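PDB 6B1Z: glutamate--tRNA ligase from Elizabethkingia anophelis, which probably attaches glutamate to its cognate tRNA in an ATP-dependent reaction, as a class I aminoacyl-tRNA synthetase of the glutamyl family. Local coordinates for residues A69-I73 with G74-D78; E323-M327 with D328-K332; T31-Y34 with D35-A39; T293-Y297 with R298-Y302. All blocks are in the same frame, centred on the assembly; numbering follows the deposited sequence.

Contact 1 of 4, residues A69-I73 with G74-D78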
loop_
_atom_site.group_PDB
_atom_site.type_symbol
_atom_site.label_atom_id
_atom_site.label_comp_id
_atom_site.label_asym_id
_atom_site.label_seq_id
_atom_site.Cartn_x
_atom_site.Cartn_y
_atom_site.Cartn_z
ATOM N N ALA A 69 -8.146 -2.693 5.761
ATOM C CA ALA A 69 -7.024 -2.973 4.864
ATOM C C ALA A 69 -6.202 -4.149 5.363
ATOM O O ALA A 69 -5.804 -5.013 4.572
ATOM C CB ALA A 69 -6.147 -1.731 4.720
ATOM N N LEU A 70 -5.931 -4.192 6.669
ATOM C CA LEU A 70 -5.206 -5.326 7.228
ATOM C C LEU A 70 -5.990 -6.620 7.050
ATOM O O LEU A 70 -5.402 -7.666 6.752
ATOM C CB LEU A 70 -4.907 -5.079 8.709
ATOM C CG LEU A 70 -3.991 -3.910 9.054
ATOM C CD1 LEU A 70 -3.907 -3.786 10.570
ATOM C CD2 LEU A 70 -2.608 -4.135 8.437
ATOM N N GLU A 71 -7.322 -6.565 7.213
ATOM C CA GLU A 71 -8.154 -7.751 7.004
ATOM C C GLU A 71 -8.126 -8.197 5.544
ATOM O O GLU A 71 -8.067 -9.403 5.258
ATOM C CB GLU A 71 -9.586 -7.468 7.483
ATOM C CG GLU A 71 -9.690 -7.370 9.026
ATOM C CD GLU A 71 -10.974 -6.704 9.537
ATOM O OE1 GLU A 71 -11.817 -6.291 8.717
ATOM O OE2 GLU A 71 -11.137 -6.592 10.777
ATOM N N TRP A 72 -8.162 -7.242 4.607
ATOM C CA TRP A 72 -8.130 -7.583 3.188
ATOM C C TRP A 72 -6.850 -8.328 2.829
ATOM O O TRP A 72 -6.884 -9.315 2.076
ATOM C CB TRP A 72 -8.268 -6.303 2.343
ATOM C CG TRP A 72 -8.162 -6.534 0.849
ATOM C CD1 TRP A 72 -8.976 -7.323 0.087
ATOM C CD2 TRP A 72 -7.208 -5.956 -0.058
ATOM N NE1 TRP A 72 -8.583 -7.287 -1.228
ATOM C CE2 TRP A 72 -7.496 -6.460 -1.342
ATOM C CE3 TRP A 72 -6.130 -5.075 0.098
ATOM C CZ2 TRP A 72 -6.760 -6.107 -2.470
ATOM C CZ3 TRP A 72 -5.387 -4.728 -1.032
ATOM C CH2 TRP A 72 -5.707 -5.249 -2.294
ATOM N N ILE A 73 -5.714 -7.873 3.367
ATOM C CA ILE A 73 -4.419 -8.483 3.084
ATOM C C ILE A 73 -4.198 -9.769 3.877
ATOM O O ILE A 73 -3.422 -10.633 3.451
ATOM C CB ILE A 73 -3.315 -7.451 3.359
ATOM C CG1 ILE A 73 -3.464 -6.253 2.418
ATOM C CG2 ILE A 73 -1.946 -8.078 3.227
ATOM C CD1 ILE A 73 -2.754 -5.008 2.924
ATOM N N GLY A 74 -4.877 -9.934 5.006
ATOM C CA GLY A 74 -4.730 -11.135 5.805
ATOM C C GLY A 74 -3.723 -11.031 6.934
ATOM O O GLY A 74 -3.055 -12.023 7.251
ATOM N N MET A 75 -3.595 -9.851 7.570
ATOM C CA MET A 75 -2.631 -9.614 8.650
ATOM C C MET A 75 -3.367 -9.035 9.861
ATOM O O MET A 75 -3.207 -7.848 10.174
ATOM C CB MET A 75 -1.521 -8.670 8.205
ATOM C CG MET A 75 -0.864 -9.024 6.905
ATOM S SD MET A 75 0.569 -7.965 6.627
ATOM C CE MET A 75 -0.174 -6.347 6.400
ATOM N N VAL A 76 -4.142 -9.866 10.548
ATOM C CA VAL A 76 -4.991 -9.410 11.652
ATOM C C VAL A 76 -4.142 -9.263 12.914
ATOM O O VAL A 76 -3.434 -10.213 13.295
ATOM C CB VAL A 76 -6.139 -10.383 11.880
ATOM C CG1 VAL A 76 -7.017 -9.904 13.027
ATOM C CG2 VAL A 76 -6.972 -10.564 10.597
ATOM N N PRO A 77 -4.206 -8.121 13.597
ATOM C CA PRO A 77 -3.425 -7.948 14.823
ATOM C C PRO A 77 -3.837 -8.916 15.924
ATOM O O PRO A 77 -5.009 -9.269 16.077
ATOM C CB PRO A 77 -3.722 -6.498 15.228
ATOM C CG PRO A 77 -4.166 -5.832 13.953
ATOM C CD PRO A 77 -4.897 -6.884 13.197
ATOM N N ASP A 78 -2.845 -9.314 16.718
ATOM C CA ASP A 78 -3.100 -10.127 17.905
ATOM C C ASP A 78 -3.683 -9.304 19.048
ATOM O O ASP A 78 -4.426 -9.838 19.886
ATOM C CB ASP A 78 -1.793 -10.783 18.364
ATOM C CG ASP A 78 -1.209 -11.710 17.321
ATOM O OD1 ASP A 78 -1.933 -12.629 16.872
ATOM O OD2 ASP A 78 -0.041 -11.514 16.929
#

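Contact 2 of 4, residues E323-M327 with D328-K332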
loop_
_atom_site.group_PDB
_atom_site.type_symbol
_atom_site.label_atom_id
_atom_site.label_comp_id
_atom_site.label_asym_id
_atom_site.label_seq_id
_atom_site.Cartn_x
_atom_site.Cartn_y
_atom_site.Cartn_z
ATOM N N GLU A 323 10.507 -15.293 -6.541
ATOM C CA GLU A 323 9.744 -14.046 -6.491
ATOM C C GLU A 323 8.311 -14.256 -6.024
ATOM O O GLU A 323 7.759 -13.412 -5.310
ATOM C CB GLU A 323 9.718 -13.392 -7.861
ATOM C CG GLU A 323 11.019 -12.832 -8.322
ATOM C CD GLU A 323 10.806 -11.915 -9.492
ATOM O OE1 GLU A 323 10.770 -12.406 -10.640
ATOM O OE2 GLU A 323 10.632 -10.710 -9.249
ATOM N N ILE A 324 7.676 -15.337 -6.462
ATOM C CA ILE A 324 6.283 -15.609 -6.130
ATOM C C ILE A 324 6.272 -16.414 -4.836
ATOM O O ILE A 324 6.768 -17.543 -4.794
ATOM C CB ILE A 324 5.574 -16.363 -7.259
ATOM C CG1 ILE A 324 5.583 -15.532 -8.544
ATOM C CG2 ILE A 324 4.158 -16.717 -6.844
ATOM C CD1 ILE A 324 4.665 -14.331 -8.501
ATOM N N VAL A 325 5.721 -15.827 -3.779
ATOM C CA VAL A 325 5.673 -16.469 -2.468
ATOM C C VAL A 325 4.346 -16.132 -1.801
ATOM O O VAL A 325 3.848 -15.004 -1.897
ATOM C CB VAL A 325 6.853 -16.054 -1.562
ATOM C CG1 VAL A 325 8.088 -16.909 -1.868
ATOM C CG2 VAL A 325 7.155 -14.580 -1.713
ATOM N N SER A 326 3.787 -17.120 -1.114
ATOM C CA SER A 326 2.595 -16.956 -0.303
ATOM C C SER A 326 2.943 -16.292 1.028
ATOM O O SER A 326 4.106 -16.207 1.428
ATOM C CB SER A 326 1.963 -18.316 -0.022
ATOM O OG SER A 326 2.781 -19.053 0.883
ATOM N N MET A 327 1.906 -15.844 1.741
ATOM C CA MET A 327 2.132 -15.309 3.083
ATOM C C MET A 327 2.839 -16.328 3.977
ATOM O O MET A 327 3.750 -15.969 4.728
ATOM C CB MET A 327 0.805 -14.880 3.712
ATOM C CG MET A 327 0.932 -14.225 5.087
ATOM S SD MET A 327 1.741 -12.617 5.034
ATOM C CE MET A 327 0.386 -11.588 4.506
ATOM N N ASP A 328 2.426 -17.601 3.926
ATOM C CA ASP A 328 3.084 -18.607 4.756
ATOM C C ASP A 328 4.553 -18.771 4.385
ATOM O O ASP A 328 5.409 -18.934 5.265
ATOM C CB ASP A 328 2.358 -19.950 4.659
ATOM C CG ASP A 328 1.109 -19.994 5.513
ATOM O OD1 ASP A 328 0.995 -19.167 6.444
ATOM O OD2 ASP A 328 0.246 -20.860 5.254
ATOM N N GLU A 329 4.869 -18.739 3.088
ATOM C CA GLU A 329 6.267 -18.837 2.671
ATOM C C GLU A 329 7.069 -17.619 3.124
ATOM O O GLU A 329 8.217 -17.760 3.571
ATOM C CB GLU A 329 6.340 -19.029 1.151
ATOM C CG GLU A 329 5.834 -20.408 0.727
ATOM C CD GLU A 329 5.635 -20.588 -0.773
ATOM O OE1 GLU A 329 5.279 -19.613 -1.469
ATOM O OE2 GLU A 329 5.817 -21.732 -1.254
ATOM N N MET A 330 6.481 -16.423 3.028
ATOM C CA MET A 330 7.173 -15.225 3.494
ATOM C C MET A 330 7.409 -15.274 4.993
ATOM O O MET A 330 8.483 -14.887 5.466
ATOM C CB MET A 330 6.387 -13.970 3.123
ATOM C CG MET A 330 6.409 -13.685 1.634
ATOM S SD MET A 330 5.778 -12.072 1.149
ATOM C CE MET A 330 4.011 -12.283 1.345
ATOM N N ILE A 331 6.419 -15.743 5.763
ATOM C CA ILE A 331 6.621 -15.906 7.205
ATOM C C ILE A 331 7.799 -16.830 7.485
ATOM O O ILE A 331 8.625 -16.563 8.370
ATOM C CB ILE A 331 5.333 -16.426 7.875
ATOM C CG1 ILE A 331 4.272 -15.324 7.918
ATOM C CG2 ILE A 331 5.641 -16.934 9.286
ATOM C CD1 ILE A 331 2.866 -15.821 8.244
ATOM N N LYS A 332 7.903 -17.926 6.737
ATOM C CA LYS A 332 8.946 -18.904 7.023
ATOM C C LYS A 332 10.342 -18.349 6.749
ATOM O O LYS A 332 11.290 -18.697 7.458
ATOM C CB LYS A 332 8.697 -20.176 6.211
#

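Contact 3 of 4, residues T31-Y34 with D35-A39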
loop_
_atom_site.group_PDB
_atom_site.type_symbol
_atom_site.label_atom_id
_atom_site.label_comp_id
_atom_site.label_asym_id
_atom_site.label_seq_id
_atom_site.Cartn_x
_atom_site.Cartn_y
_atom_site.Cartn_z
ATOM N N THR A 31 5.422 -1.379 6.138
ATOM C CA THR A 31 5.811 -1.442 7.543
ATOM C C THR A 31 4.962 -2.451 8.300
ATOM O O THR A 31 5.487 -3.298 9.041
ATOM C CB THR A 31 5.711 -0.057 8.174
ATOM O OG1 THR A 31 6.711 0.783 7.584
ATOM C CG2 THR A 31 5.951 -0.163 9.694
ATOM N N ALA A 32 3.636 -2.389 8.118
ATOM C CA ALA A 32 2.757 -3.363 8.754
ATOM C C ALA A 32 3.115 -4.789 8.346
ATOM O O ALA A 32 3.142 -5.688 9.192
ATOM C CB ALA A 32 1.291 -3.063 8.399
ATOM N N LEU A 33 3.399 -5.011 7.056
ATOM C CA LEU A 33 3.754 -6.346 6.587
ATOM C C LEU A 33 5.025 -6.847 7.252
ATOM O O LEU A 33 5.081 -7.994 7.712
ATOM C CB LEU A 33 3.910 -6.348 5.066
ATOM C CG LEU A 33 4.441 -7.654 4.475
ATOM C CD1 LEU A 33 3.460 -8.820 4.656
ATOM C CD2 LEU A 33 4.767 -7.463 3.015
ATOM N N TYR A 34 6.062 -6.003 7.301
ATOM C CA TYR A 34 7.311 -6.453 7.912
ATOM C C TYR A 34 7.144 -6.688 9.415
ATOM O O TYR A 34 7.758 -7.617 9.961
ATOM C CB TYR A 34 8.443 -5.460 7.603
ATOM C CG TYR A 34 8.936 -5.450 6.155
ATOM C CD1 TYR A 34 8.468 -6.365 5.199
ATOM C CD2 TYR A 34 9.876 -4.517 5.741
ATOM C CE1 TYR A 34 8.932 -6.328 3.882
ATOM C CE2 TYR A 34 10.347 -4.483 4.430
ATOM C CZ TYR A 34 9.872 -5.383 3.507
ATOM O OH TYR A 34 10.356 -5.332 2.229
ATOM N N ASP A 35 6.317 -5.879 10.097
ATOM C CA ASP A 35 5.921 -6.190 11.475
ATOM C C ASP A 35 5.330 -7.589 11.583
ATOM O O ASP A 35 5.710 -8.386 12.455
ATOM C CB ASP A 35 4.865 -5.196 11.966
ATOM C CG ASP A 35 5.424 -3.880 12.402
ATOM O OD1 ASP A 35 6.501 -3.855 13.045
ATOM O OD2 ASP A 35 4.743 -2.852 12.134
ATOM N N TYR A 36 4.341 -7.874 10.733
ATOM C CA TYR A 36 3.627 -9.145 10.782
ATOM C C TYR A 36 4.562 -10.309 10.490
ATOM O O TYR A 36 4.601 -11.297 11.236
ATOM C CB TYR A 36 2.480 -9.098 9.773
ATOM C CG TYR A 36 1.568 -10.303 9.773
ATOM C CD1 TYR A 36 0.668 -10.520 10.808
ATOM C CD2 TYR A 36 1.597 -11.216 8.725
ATOM C CE1 TYR A 36 -0.173 -11.613 10.800
ATOM C CE2 TYR A 36 0.763 -12.311 8.709
ATOM C CZ TYR A 36 -0.121 -12.512 9.755
ATOM O OH TYR A 36 -0.953 -13.613 9.745
ATOM N N LEU A 37 5.342 -10.192 9.413
ATOM C CA LEU A 37 6.261 -11.263 9.044
ATOM C C LEU A 37 7.292 -11.503 10.134
ATOM O O LEU A 37 7.603 -12.655 10.455
ATOM C CB LEU A 37 6.954 -10.932 7.718
ATOM C CG LEU A 37 6.060 -10.845 6.471
ATOM C CD1 LEU A 37 6.880 -10.472 5.236
ATOM C CD2 LEU A 37 5.331 -12.168 6.247
ATOM N N PHE A 38 7.823 -10.429 10.726
ATOM C CA PHE A 38 8.825 -10.591 11.777
ATOM C C PHE A 38 8.221 -11.257 13.006
ATOM O O PHE A 38 8.820 -12.176 13.581
ATOM C CB PHE A 38 9.439 -9.237 12.138
ATOM C CG PHE A 38 10.586 -9.329 13.109
ATOM C CD1 PHE A 38 11.841 -9.731 12.691
ATOM C CD2 PHE A 38 10.406 -8.997 14.448
ATOM C CE1 PHE A 38 12.891 -9.815 13.589
ATOM C CE2 PHE A 38 11.458 -9.080 15.343
ATOM C CZ PHE A 38 12.692 -9.478 14.912
ATOM N N ALA A 39 7.025 -10.828 13.412
ATOM C CA ALA A 39 6.380 -11.454 14.567
ATOM C C ALA A 39 6.060 -12.920 14.296
ATOM O O ALA A 39 6.375 -13.798 15.111
ATOM C CB ALA A 39 5.110 -10.687 14.942
#

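Contact 4 of 4, residues T293-Y297 with R298-Y302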
loop_
_atom_site.group_PDB
_atom_site.type_symbol
_atom_site.label_atom_id
_atom_site.label_comp_id
_atom_site.label_asym_id
_atom_site.label_seq_id
_atom_site.Cartn_x
_atom_site.Cartn_y
_atom_site.Cartn_z
ATOM N N THR A 293 -12.750 10.738 -4.582
ATOM C CA THR A 293 -12.334 9.407 -4.159
ATOM C C THR A 293 -11.114 8.953 -4.951
ATOM O O THR A 293 -11.121 8.989 -6.188
ATOM C CB THR A 293 -13.468 8.394 -4.329
ATOM O OG1 THR A 293 -14.611 8.824 -3.578
ATOM C CG2 THR A 293 -13.028 7.005 -3.846
ATOM N N SER A 294 -10.073 8.535 -4.234
ATOM C CA SER A 294 -8.932 7.849 -4.828
ATOM C C SER A 294 -9.211 6.346 -4.825
ATOM O O SER A 294 -9.436 5.753 -3.762
ATOM C CB SER A 294 -7.654 8.175 -4.053
ATOM O OG SER A 294 -6.524 7.518 -4.602
ATOM N N ALA A 295 -9.206 5.730 -6.011
ATOM C CA ALA A 295 -9.519 4.309 -6.118
ATOM C C ALA A 295 -8.363 3.473 -5.584
ATOM O O ALA A 295 -7.200 3.719 -5.914
ATOM C CB ALA A 295 -9.817 3.937 -7.573
ATOM N N GLY A 296 -8.678 2.494 -4.746
ATOM C CA GLY A 296 -7.641 1.680 -4.146
ATOM C C GLY A 296 -7.183 0.533 -5.042
ATOM O O GLY A 296 -7.816 0.189 -6.045
ATOM N N TYR A 297 -6.051 -0.063 -4.652
ATOM C CA TYR A 297 -5.591 -1.293 -5.297
ATOM C C TYR A 297 -6.703 -2.333 -5.352
ATOM O O TYR A 297 -6.927 -2.973 -6.388
ATOM C CB TYR A 297 -4.378 -1.868 -4.559
ATOM C CG TYR A 297 -3.049 -1.226 -4.926
ATOM C CD1 TYR A 297 -2.607 -0.072 -4.289
ATOM C CD2 TYR A 297 -2.238 -1.794 -5.904
ATOM C CE1 TYR A 297 -1.385 0.504 -4.614
ATOM C CE2 TYR A 297 -1.025 -1.228 -6.232
ATOM C CZ TYR A 297 -0.617 -0.072 -5.599
ATOM O OH TYR A 297 0.596 0.493 -5.920
ATOM N N ARG A 298 -7.421 -2.514 -4.235
ATOM C CA ARG A 298 -8.467 -3.534 -4.196
ATOM C C ARG A 298 -9.530 -3.275 -5.260
ATOM O O ARG A 298 -9.880 -4.169 -6.041
ATOM C CB ARG A 298 -9.100 -3.593 -2.802
ATOM C CG ARG A 298 -10.246 -4.617 -2.711
ATOM C CD ARG A 298 -10.949 -4.571 -1.359
ATOM N NE ARG A 298 -11.539 -3.258 -1.116
ATOM C CZ ARG A 298 -12.153 -2.916 0.013
ATOM N NH1 ARG A 298 -12.273 -3.806 0.989
ATOM N NH2 ARG A 298 -12.637 -1.692 0.164
ATOM N N GLU A 299 -10.035 -2.050 -5.324
ATOM C CA GLU A 299 -11.119 -1.743 -6.243
ATOM C C GLU A 299 -10.647 -1.692 -7.691
ATOM O O GLU A 299 -11.463 -1.901 -8.599
ATOM C CB GLU A 299 -11.771 -0.425 -5.839
ATOM C CG GLU A 299 -12.526 -0.499 -4.501
ATOM C CD GLU A 299 -11.650 -0.214 -3.276
ATOM O OE1 GLU A 299 -10.406 -0.254 -3.376
ATOM O OE2 GLU A 299 -12.224 0.089 -2.202
ATOM N N GLU A 300 -9.355 -1.442 -7.920
ATOM C CA GLU A 300 -8.790 -1.487 -9.265
ATOM C C GLU A 300 -8.522 -2.908 -9.736
ATOM O O GLU A 300 -8.064 -3.092 -10.870
ATOM C CB GLU A 300 -7.490 -0.670 -9.324
ATOM C CG GLU A 300 -7.722 0.837 -9.276
ATOM C CD GLU A 300 -8.517 1.344 -10.470
ATOM O OE1 GLU A 300 -8.175 0.980 -11.610
ATOM O OE2 GLU A 300 -9.496 2.090 -10.268
ATOM N N GLY A 301 -8.805 -3.918 -8.921
ATOM C CA GLY A 301 -8.684 -5.294 -9.361
ATOM C C GLY A 301 -7.390 -5.992 -9.005
ATOM O O GLY A 301 -7.139 -7.091 -9.521
ATOM N N TYR A 302 -6.569 -5.408 -8.132
ATOM C CA TYR A 302 -5.365 -6.104 -7.682
ATOM C C TYR A 302 -5.749 -7.177 -6.674
ATOM O O TYR A 302 -6.536 -6.930 -5.757
ATOM C CB TYR A 302 -4.350 -5.124 -7.074
ATOM C CG TYR A 302 -3.650 -4.263 -8.104
ATOM C CD1 TYR A 302 -4.233 -3.090 -8.576
ATOM C CD2 TYR A 302 -2.395 -4.623 -8.604
ATOM C CE1 TYR A 302 -3.597 -2.291 -9.507
ATOM C CE2 TYR A 302 -1.746 -3.818 -9.552
ATOM C CZ TYR A 302 -2.357 -2.672 -10.000
ATOM O OH TYR A 302 -1.730 -1.875 -10.939
#

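Contact 1 of 4, residues A69-I73 with G74-D78
The flat peptide carbonyl of Leu70 is approached on both faces by backbone N-H groups of the residues that follow the helix. Met75 N reaches Leu70 O at 3.0 Å from one face, with a nearly straight N-H...O angle of 178°, and Gly74 N reaches the same oxygen at 2.9 Å from the opposite face, more bent at 135°. A weak third bond, Gly74 N to Glu71 O at 3.2 Å, is nested inside the Met75 one. This pair of nested bonds, together with the positive phi of Gly74 (95°), identifies a Schellman motif in which Gly74 is the C-prime residue closing helix 62-73.

Past the reversal, apolar groups of the loop 74-78 come back against the last turn of the helix. Leu70 carries two of these contacts: its CD1 meets the Pro77 ring at CG, 4.0 Å away, and its CD2 meets the Met75 methyl CE at 3.9 Å, in each case with the two side chains crossing at about a right angle. Ile73 CG2 points to Met75 CG at 3.9 Å, because this branch lies anti to the backbone N while CG1 is turned beside it. Met75 was modelled in two conformers, so the place of its CE is that of one of them. Leu33 and Tyr36 of helix 26-41 pack against Met75, and the carboxylate of Glu71 is held by a salt bridge from OE2 to Lys82.

Contact 2 of 4, residues E323-M327 with D328-K332
Ser326 and Glu329 form a capping box at the start of helix 327-333, with Ser326 as the N-cap residue. The polar part consists of two reciprocal bonds. Glu329 N donates to Ser326 OG at 3.1 Å, and Ser326 N donates to Glu329 OE1 at 2.9 Å with an angle of 169°. The oxygen is met on its anti side, and the donor stands 19° out of the carboxylate plane. Each side chain thus binds the other residue's backbone N-H, which ties the cap to the first turn. Ser326 OG can do so because it sits between its own backbone N and carbonyl carbon (chi1 71°), while the extended Glu329 chain runs back along the turn. Glu329 OE2 has a long, weak ion pair with Lys322.

Backbone bonds continue the helix directly from the cap: Met330 N to Ser326 O, then Ile331 N to Met327 O, both at 2.9 Å.

Apolar packing adjoins the polar cap. Val325, whose CB points toward the helix, brings CG2 to Met330 CG at 3.5 Å, the N' to N4 contact of a hydrophobic staple, which accompanies the capping box. Met327 is bent at its second and third torsions and leans over helix 26-41, where Tyr36 and Leu37 receive it. Within the helix, the CG of Met327 lies 4.0 Å from the terminal methyl CD1 of Ile331.

Contact 3 of 4, residues T31-Y34 with D35-A39
Four successive i to i+4 bonds join residues 31-34 to 35-38, from Asp35 N to Thr31 O (2.9 Å) through Leu37 N to Leu33 O (2.8 Å, 173°) to Phe38 N to Tyr34 O (2.9 Å), so this is an uninterrupted alpha-helical stretch. It belongs to helix 26-41, the crossover between strands 13-16 and 45-48 of a beta-alpha-beta unit, as expected in the Rossmann-type catalytic domain of class I synthetases.

Leu33 and Leu37 form the main apolar contact. Leu33 CD1 lies 3.8 Å from Leu37 CG, and Leu37 CD1 comes equally near to Leu33 CG, so the two isobutyl groups interlock at an oblique angle. The two first torsions differ: Leu33 CG is anti to its backbone N (173°), which sends it forward along the helix, whereas Leu37 CG lies beside its own N and turns back. Ile308 and Ala312 of helix 304-312 pack on Leu33, and residues of helix 327-333 pack on Leu37. Tyr34 touches Leu37 more loosely, CD1 to CD1 at 4.4 Å, and anchors its OH by a hydrogen bond to Ala312 O.

Thr31 and Asp35 run alongside one another and point the same way, and Asp35 packs on Val14 and Phe16 of strand 13-16. The Thr31 methyl CG2 is 3.8 Å from Asp35 OD2, and its hydroxyl is engaged with Gly27 O. Asp35 OD2 also lies 3.2 Å from Thr31 O, two acceptors at close range; in this buried setting such a neighbour would tend to disfavour a full negative charge on the carboxylate.

Contact 4 of 4, residues T293-Y297 with R298-Y302
A type I beta turn from Arg298 to Gly301 reverses the chain between strand 293-294 and helix 304-312, and a T-shaped pair of tyrosines, Tyr297 with Tyr302, brackets it. Tyr297 presents its ring edge to the face of Tyr302: CD2 hangs 3.5 Å above the Tyr302 plane, displaced toward its rim, the centroids are 4.9 Å apart and the planes are inclined at 65°. The edge of the Tyr302 ring is also used, since Tyr297 O lies in its plane beside CD1.

Backbone bonds span the same residues. The i to i+3 bond from Gly301 N to Arg298 O, at 3.1 Å, closes the type I turn, and the bond from Tyr302 N to Tyr297 O, at 3.0 Å, spans it, with Gly301 at positive phi (96°). One step earlier, Glu300 N is bonded to Gly296 O at 2.9 Å.

The acidic side chains fold back over the incoming segment. Glu300 OE2 touches Ala295 CB at 3.3 Å, and Glu299, bent at its second torsion (88°), lays OE1 against Gly296 CA, 3.5 Å away, where no side chain intervenes. Glu299 OE2 makes a salt bridge with Arg298 NH2 (3.0 Å); the oxygen lies in the guanidinium plane of Arg298, whereas NH2 stands well above the Glu299 carboxylate plane. The same oxygen accepts from Asn284 N. Arg298 NH1 is paired separately with Glu68, on helix 62-73.

How the contacts relate
Contact 3 is the most buried of the four, in mid-helix, and rests on regular backbone bonds and interlocked leucines. Contacts 1 and 2 are partly buried helix ends, one closed by a glycine reversal and the other opened by a side-chain box; both pack on helix 26-41, and Met75 CG lies 3.7 Å from Met327 CE where they meet. Contact 4 stands apart, its centre about 23 Å from that of contact 3, and combines aromatic packing with a salt bridge. Its link to the rest runs through contact 1, where Trp72 CZ2 packs 3.5 Å from Arg298 CB. Contacts 2 and 4 do not touch.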